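Local coordinates for protein phosphatidylserine synthase (Haemophilus influenzae, PDB 3HSI) that is an enzyme of the phospholipase D superfamily, its chain folded around two mixed beta sheets flanked by helices, at residues 29-34 and 409-414; 33-38 and 173-178; 155-158 and 162-165. One frame throughout, in Å; residues are numbered along the deposited sequence.

Interaction 1: residues 29-34 and 409-414; sequences IEFLGS and EKEQNQ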
# COMPACT_ATOMS: atom_id res chain seq x y z
N ILE C 29 1.08 -37.05 11.73
CA ILE C 29 0.63 -36.20 10.61
C ILE C 29 -0.15 -37.00 9.58
O ILE C 29 0.26 -38.09 9.20
CB ILE C 29 1.82 -35.52 9.83
CG1 ILE C 29 2.87 -35.04 10.79
CG2 ILE C 29 1.33 -34.32 9.01
CD1 ILE C 29 4.25 -35.54 10.44
N GLU C 30 -1.27 -36.43 9.13
CA GLU C 30 -2.04 -36.95 7.98
C GLU C 30 -2.30 -35.82 6.98
O GLU C 30 -2.73 -34.74 7.38
CB GLU C 30 -3.39 -37.52 8.41
CG GLU C 30 -3.29 -38.67 9.39
CD GLU C 30 -4.66 -39.20 9.82
OE1 GLU C 30 -5.66 -38.94 9.11
OE2 GLU C 30 -4.72 -39.88 10.87
N PHE C 31 -2.04 -36.08 5.71
CA PHE C 31 -2.46 -35.20 4.61
C PHE C 31 -3.82 -35.76 4.16
O PHE C 31 -3.88 -36.89 3.69
CB PHE C 31 -1.48 -35.28 3.44
CG PHE C 31 -0.10 -34.75 3.74
CD1 PHE C 31 0.90 -35.60 4.18
CD2 PHE C 31 0.19 -33.39 3.58
CE1 PHE C 31 2.17 -35.12 4.47
CE2 PHE C 31 1.46 -32.89 3.88
CZ PHE C 31 2.46 -33.76 4.33
N LEU C 32 -4.90 -34.99 4.33
CA LEU C 32 -6.26 -35.37 3.88
C LEU C 32 -6.35 -35.26 2.36
O LEU C 32 -5.58 -34.52 1.75
CB LEU C 32 -7.32 -34.45 4.53
CG LEU C 32 -7.28 -34.22 6.05
CD1 LEU C 32 -8.52 -33.42 6.48
CD2 LEU C 32 -7.16 -35.52 6.85
N GLY C 33 -7.28 -35.98 1.76
CA GLY C 33 -7.30 -36.12 0.30
C GLY C 33 -8.16 -35.10 -0.46
O GLY C 33 -7.89 -34.82 -1.63
N SER C 34 -9.18 -34.56 0.19
CA SER C 34 -10.22 -33.85 -0.54
C SER C 34 -10.96 -32.94 0.42
O SER C 34 -10.84 -33.09 1.63
CB SER C 34 -11.22 -34.86 -1.06
OG SER C 34 -11.89 -35.43 0.05
N GLU C 409 4.36 -37.68 -1.45
CA GLU C 409 4.17 -38.03 -2.86
C GLU C 409 2.73 -38.44 -3.14
O GLU C 409 2.21 -38.16 -4.20
CB GLU C 409 5.12 -39.15 -3.29
CG GLU C 409 5.27 -39.19 -4.80
CD GLU C 409 5.73 -40.52 -5.32
OE1 GLU C 409 5.23 -41.58 -4.84
OE2 GLU C 409 6.61 -40.51 -6.21
N LYS C 410 2.11 -39.12 -2.20
CA LYS C 410 0.71 -39.47 -2.31
C LYS C 410 -0.18 -38.22 -2.44
O LYS C 410 -1.06 -38.16 -3.32
CB LYS C 410 0.29 -40.30 -1.11
CG LYS C 410 -1.20 -40.51 -0.99
CD LYS C 410 -1.50 -41.37 0.23
CE LYS C 410 -2.62 -42.33 -0.04
NZ LYS C 410 -3.90 -41.60 -0.11
N GLU C 411 0.04 -37.23 -1.58
CA GLU C 411 -0.70 -35.97 -1.68
C GLU C 411 -0.37 -35.30 -3.01
O GLU C 411 -1.27 -34.80 -3.69
CB GLU C 411 -0.41 -35.00 -0.48
CG GLU C 411 -1.30 -33.72 -0.53
CD GLU C 411 -0.77 -32.50 0.28
OE1 GLU C 411 0.45 -32.24 0.30
OE2 GLU C 411 -1.57 -31.77 0.90
N GLN C 412 0.89 -35.32 -3.43
CA GLN C 412 1.24 -34.60 -4.67
C GLN C 412 0.61 -35.29 -5.91
O GLN C 412 0.22 -34.62 -6.85
CB GLN C 412 2.75 -34.49 -4.84
CG GLN C 412 3.42 -33.33 -4.09
CD GLN C 412 4.96 -33.42 -4.18
OE1 GLN C 412 5.49 -34.40 -4.65
NE2 GLN C 412 5.66 -32.41 -3.69
N ASN C 413 0.53 -36.63 -5.89
CA ASN C 413 -0.09 -37.38 -6.99
C ASN C 413 -1.60 -37.18 -7.05
O ASN C 413 -2.16 -37.17 -8.14
CB ASN C 413 0.25 -38.87 -6.93
CG ASN C 413 1.65 -39.17 -7.46
OD1 ASN C 413 2.19 -38.40 -8.26
ND2 ASN C 413 2.26 -40.26 -6.99
N GLN C 414 -2.24 -37.05 -5.89
CA GLN C 414 -3.65 -36.68 -5.85
C GLN C 414 -3.83 -35.29 -6.47
O GLN C 414 -4.70 -35.09 -7.33
CB GLN C 414 -4.21 -36.70 -4.44
CG GLN C 414 -5.72 -36.48 -4.40
CD GLN C 414 -6.48 -37.41 -5.38
OE1 GLN C 414 -6.51 -38.62 -5.21
NE2 GLN C 414 -7.08 -36.82 -6.40
O HOH W 1 -4.31 -32.24 1.28
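F31 of strand 29-31 meets E411 of helix 405-415, a strand-to-helix contact in a phospholipase D fold. The strand belongs to the sheet that also contains strand 171-179, whereas the helix packs through E411 and Q412 on W369 of the second sheet, so the contact ties the two sheet layers together. The van der Waals part is small. The two side chains cross at about a right angle, and the E411 carboxylate comes obliquely to the phenyl ring, their planes 50° apart; F31 CD2 lies 3.5 Å from E411 OE1. E411 arrives there extended, with CG anti to the backbone N (chi1 -174°). One turn further along the helix, Q414, its chain bent at chi2, sets CG 3.9 Å from G33 O, a looser touch at the border of the contact.

The polar part depends on the same carboxylate. E411 is buried, and its OE1 makes a salt bridge with NH2 of R174, which probably keeps the group ionised. The other oxygen, OE2, receives a weak hydrogen bond from Q176 NE2, a residue of the strand alongside 29-31. No direct hydrogen bond joins residues 29-34 to 409-414. A water replaces it, lodged between the L32 carbonyl and the carboxylate and giving a proton to each. Its oxygen stands 2.7 Å from L32 O and 2.8 Å from E411 OE2.

Interaction 2: residues 33-38 and 173-178; sequences GSSAEF and DRYQKI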
# COMPACT_ATOMS: atom_id res chain seq x y z
N GLY C 33 -7.28 -35.98 1.76
CA GLY C 33 -7.30 -36.12 0.30
C GLY C 33 -8.16 -35.10 -0.46
O GLY C 33 -7.89 -34.82 -1.63
N SER C 34 -9.18 -34.56 0.19
CA SER C 34 -10.22 -33.85 -0.54
C SER C 34 -10.96 -32.94 0.42
O SER C 34 -10.84 -33.09 1.63
CB SER C 34 -11.22 -34.86 -1.06
OG SER C 34 -11.89 -35.43 0.05
N SER C 35 -11.76 -32.04 -0.13
CA SER C 35 -12.55 -31.12 0.68
C SER C 35 -13.68 -31.82 1.46
O SER C 35 -14.07 -31.37 2.52
CB SER C 35 -13.13 -30.01 -0.17
OG SER C 35 -13.73 -30.55 -1.31
N ALA C 36 -14.16 -32.93 0.94
CA ALA C 36 -15.15 -33.72 1.63
C ALA C 36 -14.56 -34.34 2.89
O ALA C 36 -15.19 -34.28 3.93
CB ALA C 36 -15.77 -34.81 0.70
N GLU C 37 -13.35 -34.91 2.79
CA GLU C 37 -12.59 -35.37 3.97
C GLU C 37 -12.36 -34.26 5.00
O GLU C 37 -12.49 -34.46 6.21
CB GLU C 37 -11.22 -35.95 3.56
CG GLU C 37 -11.29 -37.33 2.96
CD GLU C 37 -9.92 -37.97 2.68
OE1 GLU C 37 -8.86 -37.53 3.21
OE2 GLU C 37 -9.94 -38.96 1.91
N PHE C 38 -12.01 -33.08 4.50
CA PHE C 38 -11.79 -31.92 5.34
C PHE C 38 -13.04 -31.57 6.16
O PHE C 38 -12.97 -31.40 7.38
CB PHE C 38 -11.36 -30.74 4.42
CG PHE C 38 -11.15 -29.43 5.14
CD1 PHE C 38 -10.29 -29.34 6.25
CD2 PHE C 38 -11.77 -28.28 4.68
CE1 PHE C 38 -10.07 -28.08 6.91
CE2 PHE C 38 -11.58 -27.04 5.31
CZ PHE C 38 -10.73 -26.93 6.43
N ASP C 173 -8.30 -27.27 -1.85
CA ASP C 173 -7.21 -26.77 -1.04
C ASP C 173 -6.39 -27.98 -0.54
O ASP C 173 -6.63 -29.14 -0.98
CB ASP C 173 -7.77 -25.90 0.13
CG ASP C 173 -6.85 -24.73 0.51
OD1 ASP C 173 -5.74 -25.00 0.98
OD2 ASP C 173 -7.23 -23.55 0.35
N ARG C 174 -5.44 -27.71 0.35
CA ARG C 174 -4.70 -28.77 1.02
C ARG C 174 -5.04 -28.79 2.48
O ARG C 174 -5.39 -27.77 3.04
CB ARG C 174 -3.20 -28.55 0.88
CG ARG C 174 -2.68 -28.88 -0.48
CD ARG C 174 -1.24 -28.48 -0.56
NE ARG C 174 -0.36 -29.38 0.18
CZ ARG C 174 0.81 -29.02 0.70
NH1 ARG C 174 1.25 -27.78 0.58
NH2 ARG C 174 1.57 -29.92 1.30
N TYR C 175 -4.95 -29.96 3.12
CA TYR C 175 -5.42 -30.10 4.50
C TYR C 175 -4.48 -31.02 5.24
O TYR C 175 -4.26 -32.16 4.81
CB TYR C 175 -6.86 -30.68 4.55
CG TYR C 175 -7.70 -30.25 3.36
CD1 TYR C 175 -8.46 -29.08 3.40
CD2 TYR C 175 -7.68 -30.98 2.18
CE1 TYR C 175 -9.22 -28.69 2.31
CE2 TYR C 175 -8.43 -30.58 1.07
CZ TYR C 175 -9.18 -29.44 1.14
OH TYR C 175 -9.89 -29.06 0.02
N GLN C 176 -3.92 -30.54 6.35
CA GLN C 176 -3.05 -31.37 7.16
C GLN C 176 -3.53 -31.43 8.59
O GLN C 176 -3.79 -30.40 9.23
CB GLN C 176 -1.61 -30.89 7.11
CG GLN C 176 -1.00 -31.04 5.77
CD GLN C 176 -1.35 -29.89 4.86
OE1 GLN C 176 -1.63 -28.79 5.33
NE2 GLN C 176 -1.36 -30.14 3.55
N LYS C 177 -3.64 -32.65 9.08
CA LYS C 177 -4.00 -32.89 10.46
C LYS C 177 -2.75 -33.32 11.25
O LYS C 177 -2.07 -34.29 10.90
CB LYS C 177 -5.11 -33.96 10.55
CG LYS C 177 -5.94 -33.82 11.81
CD LYS C 177 -6.24 -35.12 12.45
CE LYS C 177 -6.99 -36.04 11.57
NZ LYS C 177 -7.57 -37.11 12.43
N ILE C 178 -2.42 -32.54 12.29
CA ILE C 178 -1.28 -32.83 13.14
C ILE C 178 -1.71 -32.91 14.60
O ILE C 178 -2.15 -31.93 15.21
CB ILE C 178 -0.13 -31.80 13.00
CG1 ILE C 178 0.34 -31.72 11.55
CG2 ILE C 178 1.05 -32.20 13.87
CD1 ILE C 178 0.79 -30.31 11.14
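F38, in the first turn of helix 35-48, lays its ring on that of Y175 of strand 171-179. This offset stack is the tight part of the contact: the centroids are 4.6 Å apart, the planes lie at 26°, and F38 CG comes within 3.2 Å of Y175 CD1. F38 CB adds a CH-pi contact over the same tyrosine, 3.8 Å from the ring centroid, while D173 C covers the opposite face. Y175 is thus sandwiched between the helix and its own chain. Its chi1 of -32° lies away from a staggered value, perhaps a consequence of the close fit. The far end of the ring is held too: Y175 OH accepts the backbone N-H of D173 at 3.0 Å and rests 3.4 Å from S35 CB. S34 C, where the chain enters the helix, lies 3.5 Å from Y175 CE2, oblique to the ring.

The other side of the helix start faces solvent and does not touch the strand; A36 and E37 are exposed there. S34 is the N-cap, its OG accepting from E37 N at 3.1 Å. E37 in turn reaches back, and its OE1 takes the N-H of G33 at 2.6 Å, approached from above the carboxylate plane. These two bonds fix the helix entry that presents F38 and S35 to Y175.

Around the stack, the helix also packs through F38 on L153 of strand 151-155 and on A157 of the following loop. Strand 171-179 runs between strands 151-155 and 29-31, antiparallel to both, with Y175 bonded through its backbone to L32.

Interaction 3: residues 155-158 and 162-165; sequences SGAS and VYLH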
# COMPACT_ATOMS: atom_id res chain seq x y z
N SER C 155 -5.03 -25.58 7.03
CA SER C 155 -5.49 -25.48 5.66
C SER C 155 -5.67 -24.04 5.23
O SER C 155 -5.99 -23.16 6.05
CB SER C 155 -6.84 -26.17 5.48
OG SER C 155 -7.23 -26.09 4.13
N GLY C 156 -5.53 -23.80 3.93
CA GLY C 156 -5.80 -22.45 3.39
C GLY C 156 -7.30 -22.15 3.30
O GLY C 156 -7.68 -21.02 2.99
N ALA C 157 -8.14 -23.15 3.58
CA ALA C 157 -9.60 -23.10 3.32
C ALA C 157 -10.34 -22.24 4.34
O ALA C 157 -10.01 -22.28 5.54
CB ALA C 157 -10.19 -24.50 3.34
N SER C 158 -11.33 -21.49 3.89
CA SER C 158 -12.30 -20.85 4.82
C SER C 158 -13.50 -21.77 4.98
O SER C 158 -13.48 -22.89 4.47
CB SER C 158 -12.76 -19.51 4.29
OG SER C 158 -11.71 -18.58 4.32
N VAL C 162 -18.31 -24.16 -0.95
CA VAL C 162 -17.32 -24.72 -1.87
C VAL C 162 -16.10 -25.35 -1.18
O VAL C 162 -15.71 -26.46 -1.53
CB VAL C 162 -17.00 -23.80 -3.11
CG1 VAL C 162 -18.24 -23.73 -4.01
CG2 VAL C 162 -16.52 -22.39 -2.70
N TYR C 163 -15.57 -24.70 -0.14
CA TYR C 163 -14.41 -25.26 0.56
C TYR C 163 -14.72 -26.59 1.26
O TYR C 163 -13.82 -27.42 1.45
CB TYR C 163 -13.85 -24.26 1.60
CG TYR C 163 -13.00 -23.13 1.03
CD1 TYR C 163 -13.40 -21.80 1.16
CD2 TYR C 163 -11.79 -23.40 0.39
CE1 TYR C 163 -12.61 -20.75 0.64
CE2 TYR C 163 -11.00 -22.38 -0.13
CZ TYR C 163 -11.41 -21.05 0.01
OH TYR C 163 -10.60 -20.05 -0.51
N LEU C 164 -15.97 -26.80 1.64
CA LEU C 164 -16.36 -28.04 2.32
C LEU C 164 -17.13 -29.02 1.42
O LEU C 164 -17.63 -30.07 1.90
CB LEU C 164 -17.17 -27.69 3.57
CG LEU C 164 -16.35 -27.35 4.84
CD1 LEU C 164 -15.26 -26.37 4.57
CD2 LEU C 164 -17.25 -26.81 5.90
N HIS C 165 -17.21 -28.70 0.12
CA HIS C 165 -17.94 -29.50 -0.85
C HIS C 165 -19.36 -29.80 -0.35
O HIS C 165 -19.79 -30.94 -0.32
CB HIS C 165 -17.20 -30.81 -1.10
CG HIS C 165 -17.53 -31.43 -2.42
ND1 HIS C 165 -16.74 -32.40 -3.00
CD2 HIS C 165 -18.55 -31.20 -3.28
CE1 HIS C 165 -17.28 -32.75 -4.15
NE2 HIS C 165 -18.37 -32.03 -4.35
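In the loop between strands 151-155 and 171-179, within the region of the phospholipase D active-site motif, Y163 lays one ring face against the backbone of A157 and S158. A157 CA makes a CH-pi contact 4.0 Å from the ring centroid, 23° off the normal, and S158 N lies over the same face, 3.4 Å above the plane. The A157 methyl sits nearer the rim, with CB 3.5 Å from Y163 CD2. A chi1 of -78°, CG beside the backbone N, turns the ring over A157 and S158. Y163 CB lies 3.2 Å from S158 O. L164 contributes a looser touch, CD1 to S158 O at 3.9 Å.

Both arms of the loop are shaped by short-range bonds. S155 OG accepts from A157 N at 3.1 Å, forming an ST turn; V162 to H165 form a type I beta turn. The loop follows the family's HxKxxxxD sequence, whose lysine, K144, makes a weak hydrogen bond to G156 O. R171 NE hydrogen-bonds to the Y163 hydroxyl, fixing the outer end of a ring that also meets H364, the histidine of a second such sequence, with the planes at about 70°, consistent with a place beside the active site shared by the two halves of the fold. L164 packs against F38, A65 and I69.

Along the chain, interactions 1 and 2 start from the same place, sharing G33 and S34 where strand 29-31 passes into helix 35-48, and their centres lie 8 Å apart. Interaction 3 is nested within the loops that both close; its centre is about 9 Å from that of interaction 2 and 15 Å from that of interaction 1. Strand 171-179 joins the set: the E30-K177 backbone bond links interactions 1 and 2, while R174 O probably bonds to S155 OG and D173 OD1, weakly, to G156 N of interaction 3. The three thus form a row from the helix of the second sheet layer, through the first sheet, to the active-site-motif loop.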